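Local coordinates for regulatory protein SWI6 (Saccharomyces cerevisiae, PDB 2XFV) that acts as the shared subunit of the yeast transcription complexes SBF and MBF, which drive cell-cycle-dependent transcription, and is present here as its amino-terminal domain, at residues 31-36 against 84-89; 44-49 against 93-98. One frame throughout, in Å; residues are numbered along the deposited sequence. Where two conformers were deposited one is given.

Interaction 1: 31-36 against 84-89; sequences KHFLPI and EKCLQL
The hydrophobic core at the middle of the Swi6 amino-terminal domain takes in this contact, in which F33, near the start of helix 34-43, brings its ring up against C86 and L89 of helix 83-92. The benzyl group does the reaching: the backbones stay well apart, with the CA atoms of F33 and L89, the nearest pair, 8.7 Å from each other. F33 CG stands anti to its carbonyl carbon (chi1 -75°), which swings the ring across to the helix. L89 meets it from above one face, where its CD1 lies 4.2 Å from F33 CD1, offset toward the rim rather than over the centre. C86 comes instead to the far end of the ring, and its SG sits 3.8 Å from F33 CZ. That sulfur is 5.2 Å from the ring centroid and 77° off the ring normal, an edge-on sulfur-aromatic contact. C86 and L89 lie three residues apart, about one helical turn, and can therefore serve the same ring from different sides. I81 of strand 79-81 touches all three side chains, while L19 of strand 15-22 also packs on F33. Polar groups of the helix look elsewhere: K85 NZ donates to Q88 OE1 at 2.9 Å from above the carbonyl plane, and E84 and Q88 make weak hydrogen bonds to Q100 of the second subunit. Between the two segments the contact is thus carried by dispersion, and C86 SG meets the hydrogen-bearing rim of the ring, which probably carries a slight positive charge and suits a polarisable sulfur.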
# COMPACT_ATOMS: atom_id res chain seq x y z
N LYS A 31 -3.70 -8.78 17.30
CA LYS A 31 -2.56 -9.05 18.17
C LYS A 31 -1.24 -9.23 17.42
O LYS A 31 -0.18 -8.83 17.92
CB LYS A 31 -2.80 -10.27 19.07
CG LYS A 31 -2.88 -11.57 18.30
CD LYS A 31 -2.41 -12.77 19.13
CE LYS A 31 -3.43 -13.17 20.17
NZ LYS A 31 -3.15 -14.54 20.70
N HIS A 32 -1.29 -9.83 16.23
CA HIS A 32 -0.09 -10.08 15.42
C HIS A 32 0.70 -8.83 15.05
O HIS A 32 1.90 -8.91 14.78
CB HIS A 32 -0.45 -10.84 14.12
CG HIS A 32 -0.98 -12.22 14.35
ND1 HIS A 32 -0.49 -13.06 15.33
CD2 HIS A 32 -1.95 -12.92 13.71
CE1 HIS A 32 -1.14 -14.21 15.29
NE2 HIS A 32 -2.04 -14.15 14.32
N PHE A 33 0.03 -7.68 15.02
CA PHE A 33 0.66 -6.42 14.64
C PHE A 33 1.39 -5.73 15.80
O PHE A 33 2.21 -4.84 15.58
CB PHE A 33 -0.40 -5.42 14.12
CG PHE A 33 -0.90 -5.72 12.73
CD1 PHE A 33 -0.27 -5.17 11.62
CD2 PHE A 33 -2.02 -6.53 12.54
CE1 PHE A 33 -0.74 -5.44 10.33
CE2 PHE A 33 -2.50 -6.79 11.26
CZ PHE A 33 -1.85 -6.25 10.16
N LEU A 34 1.07 -6.11 17.03
CA LEU A 34 1.47 -5.28 18.18
C LEU A 34 2.98 -5.17 18.46
O LEU A 34 3.47 -4.06 18.73
CB LEU A 34 0.68 -5.65 19.44
CG LEU A 34 -0.84 -5.49 19.30
CD1 LEU A 34 -1.54 -5.95 20.58
CD2 LEU A 34 -1.22 -4.04 18.96
N PRO A 35 3.72 -6.29 18.42
CA PRO A 35 5.17 -6.15 18.66
C PRO A 35 5.88 -5.19 17.69
O PRO A 35 6.67 -4.34 18.12
CB PRO A 35 5.70 -7.59 18.50
CG PRO A 35 4.54 -8.44 18.95
CD PRO A 35 3.29 -7.71 18.45
N ILE A 36 5.59 -5.33 16.40
CA ILE A 36 6.17 -4.45 15.39
C ILE A 36 5.68 -3.01 15.53
O ILE A 36 6.45 -2.07 15.36
CB ILE A 36 5.90 -4.99 13.96
CG1 ILE A 36 6.81 -6.21 13.70
CG2 ILE A 36 6.14 -3.91 12.91
CD1 ILE A 36 6.40 -7.02 12.47
N GLU A 84 -9.27 -2.28 5.43
CA GLU A 84 -8.62 -1.02 5.03
C GLU A 84 -7.57 -0.56 6.03
O GLU A 84 -6.54 0.00 5.65
CB GLU A 84 -9.66 0.07 4.76
CG GLU A 84 -10.35 -0.14 3.42
CD GLU A 84 -11.28 0.99 3.03
OE1 GLU A 84 -11.07 2.15 3.46
OE2 GLU A 84 -12.22 0.70 2.25
N LYS A 85 -7.84 -0.79 7.32
CA LYS A 85 -6.88 -0.47 8.37
C LYS A 85 -5.66 -1.39 8.28
O LYS A 85 -4.52 -0.96 8.47
CB LYS A 85 -7.55 -0.53 9.76
CG LYS A 85 -6.64 -0.21 10.98
CD LYS A 85 -5.89 1.14 10.85
CE LYS A 85 -6.81 2.37 10.96
NZ LYS A 85 -6.05 3.64 10.66
N CYS A 86 -5.88 -2.67 7.97
CA CYS A 86 -4.76 -3.58 7.75
C CYS A 86 -3.87 -3.04 6.63
O CYS A 86 -2.65 -2.96 6.78
CB CYS A 86 -5.26 -5.00 7.43
SG CYS A 86 -3.95 -6.16 6.94
N LEU A 87 -4.47 -2.63 5.51
CA LEU A 87 -3.68 -2.07 4.40
C LEU A 87 -2.95 -0.78 4.80
O LEU A 87 -1.78 -0.58 4.46
CB LEU A 87 -4.56 -1.84 3.16
CG LEU A 87 -5.08 -3.13 2.50
CD1 LEU A 87 -6.37 -2.91 1.70
CD2 LEU A 87 -3.99 -3.75 1.63
N GLN A 88 -3.64 0.09 5.53
CA GLN A 88 -3.00 1.31 6.02
C GLN A 88 -1.77 1.04 6.88
O GLN A 88 -0.74 1.72 6.74
CB GLN A 88 -4.00 2.15 6.83
CG GLN A 88 -4.98 2.91 5.98
CD GLN A 88 -5.96 3.67 6.82
OE1 GLN A 88 -6.48 3.13 7.81
NE2 GLN A 88 -6.22 4.92 6.47
N LEU A 89 -1.88 0.07 7.79
CA LEU A 89 -0.75 -0.30 8.66
C LEU A 89 0.42 -0.91 7.87
O LEU A 89 1.58 -0.60 8.14
CB LEU A 89 -1.19 -1.25 9.80
CG LEU A 89 -2.18 -0.66 10.83
CD1 LEU A 89 -2.65 -1.72 11.85
CD2 LEU A 89 -1.60 0.56 11.55

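Interaction 2: 44-49 against 93-98; sequences GNINET and LNLFGL
I46 and L95 reach toward each other tip to tip, while L93 crosses the isoleucine at an angle, and these three residues join the loop after helix 34-43 to the loop after helix 83-92. The two branches of I46 divide the work. CG1 lies between the backbone N and the carbonyl carbon (chi1 63°), and from there the extended chain carries CD1 to the end of L95, 3.9 Å from its CD2. The same methyl rests 3.7 Å from the carbonyl oxygen L93 O. The other branch, CG2, stands 4.2 Å from L93 CD2. Between L93 and L95 the chain turns at N94, whose positive phi ends helix 83-92 in a Schellman motif; L95 points its CB at I46, whereas L93 offers its carbonyl oxygen and CD2. On the opposite segment, N45 OD1 accepts from N47 N at 3.0 Å in an Asx turn, the donor lying above the amide plane. I46 O takes two hydrogens from T49, one from its backbone N and one from OG1 at 2.6 Å, both arriving on the same face of the carbonyl. L9 of strand 2-9 and I36 of helix 34-43 also pack on I46, and L17 of strand 15-22 on L95. Polar bonds thus fold the 44-49 turn internally and probably hold the backbone around I46 in its turn, leaving its aliphatic branches to make an apolar join between the two loops.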
# COMPACT_ATOMS: atom_id res chain seq x y z
N GLY A 44 11.20 3.76 15.44
CA GLY A 44 10.93 3.91 14.02
C GLY A 44 11.61 2.86 13.15
O GLY A 44 11.55 2.95 11.92
N ASN A 45 12.26 1.88 13.78
CA ASN A 45 13.00 0.84 13.06
C ASN A 45 12.47 -0.56 13.41
O ASN A 45 12.85 -1.12 14.44
CB ASN A 45 14.49 0.93 13.37
CG ASN A 45 15.31 -0.11 12.62
OD1 ASN A 45 14.77 -0.93 11.86
ND2 ASN A 45 16.63 -0.09 12.82
N ILE A 46 11.62 -1.11 12.56
CA ILE A 46 10.96 -2.37 12.89
C ILE A 46 11.90 -3.57 12.85
O ILE A 46 11.58 -4.63 13.42
CB ILE A 46 9.73 -2.63 12.00
CG1 ILE A 46 10.15 -2.78 10.53
CG2 ILE A 46 8.72 -1.49 12.15
CD1 ILE A 46 8.99 -3.12 9.62
N ASN A 47 13.04 -3.41 12.19
CA ASN A 47 14.00 -4.50 12.07
C ASN A 47 14.69 -4.82 13.39
O ASN A 47 15.38 -5.83 13.50
CB ASN A 47 15.05 -4.23 10.98
CG ASN A 47 14.43 -4.13 9.60
OD1 ASN A 47 14.66 -3.16 8.88
ND2 ASN A 47 13.62 -5.11 9.24
N GLU A 48 14.52 -3.97 14.40
CA GLU A 48 15.08 -4.27 15.71
C GLU A 48 14.02 -4.72 16.72
O GLU A 48 14.28 -4.76 17.93
CB GLU A 48 15.92 -3.10 16.26
CG GLU A 48 15.16 -1.80 16.49
CD GLU A 48 16.09 -0.67 16.92
OE1 GLU A 48 17.23 -0.96 17.35
OE2 GLU A 48 15.68 0.51 16.83
N THR A 49 12.84 -5.09 16.22
CA THR A 49 11.80 -5.69 17.07
C THR A 49 12.36 -6.91 17.79
O THR A 49 13.02 -7.76 17.19
CB THR A 49 10.55 -6.10 16.27
OG1 THR A 49 10.05 -4.97 15.55
CG2 THR A 49 9.43 -6.62 17.20
N LEU A 93 4.14 0.90 7.72
CA LEU A 93 5.31 0.13 8.14
C LEU A 93 6.22 -0.29 6.98
O LEU A 93 7.24 -0.95 7.19
CB LEU A 93 4.87 -1.12 8.91
CG LEU A 93 4.03 -0.90 10.18
CD1 LEU A 93 3.44 -2.22 10.69
CD2 LEU A 93 4.84 -0.20 11.26
N ASN A 94 5.85 0.11 5.76
CA ASN A 94 6.55 -0.27 4.54
C ASN A 94 6.69 -1.79 4.41
O ASN A 94 7.75 -2.32 4.04
CB ASN A 94 7.91 0.45 4.43
CG ASN A 94 7.75 1.96 4.23
OD1 ASN A 94 8.44 2.76 4.87
ND2 ASN A 94 6.82 2.36 3.36
N LEU A 95 5.59 -2.49 4.70
CA LEU A 95 5.53 -3.95 4.59
C LEU A 95 4.52 -4.41 3.54
O LEU A 95 4.26 -5.62 3.41
CB LEU A 95 5.17 -4.57 5.95
CG LEU A 95 6.23 -4.46 7.05
CD1 LEU A 95 5.73 -5.12 8.34
CD2 LEU A 95 7.55 -5.09 6.60
N PHE A 96 3.93 -3.48 2.80
CA PHE A 96 2.97 -3.90 1.79
C PHE A 96 3.65 -4.71 0.69
O PHE A 96 3.10 -5.71 0.21
CB PHE A 96 2.19 -2.73 1.18
CG PHE A 96 1.13 -3.18 0.22
CD1 PHE A 96 -0.08 -3.66 0.69
CD2 PHE A 96 1.37 -3.21 -1.15
CE1 PHE A 96 -1.06 -4.11 -0.19
CE2 PHE A 96 0.40 -3.66 -2.03
CZ PHE A 96 -0.82 -4.11 -1.55
N GLY A 97 4.85 -4.28 0.30
CA GLY A 97 5.64 -5.01 -0.68
C GLY A 97 5.89 -6.44 -0.25
O GLY A 97 5.77 -7.37 -1.04
N LEU A 98 6.22 -6.62 1.02
CA LEU A 98 6.52 -7.95 1.55
C LEU A 98 5.32 -8.90 1.40
O LEU A 98 5.51 -10.10 1.18
CB LEU A 98 6.98 -7.86 3.01
CG LEU A 98 7.42 -9.16 3.70
CD1 LEU A 98 8.66 -9.73 3.02
CD2 LEU A 98 7.68 -8.92 5.18

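From the N terminus, the hairpin of strands 2-9 and 15-22 comes first, followed by 31-36 and then 44-49, at either end of helix 34-43. The chain passes through helix 57-67 and strands 72-73 and 79-81 before helix 83-92 returns 84-89 to the first segment, closing a 47-residue loop; 93-98 then closes one of 43 residues on 44-49. The two connections cross: the start of helix 34-43 is tied to the body of helix 83-92, and the loops following the two helices to each other. Centres 11 Å apart, interactions 1 and 2 meet through I36 on L93, P35 O against T49, and L87 on F96, whose ring also packs edge-to-face on F103 of the second subunit.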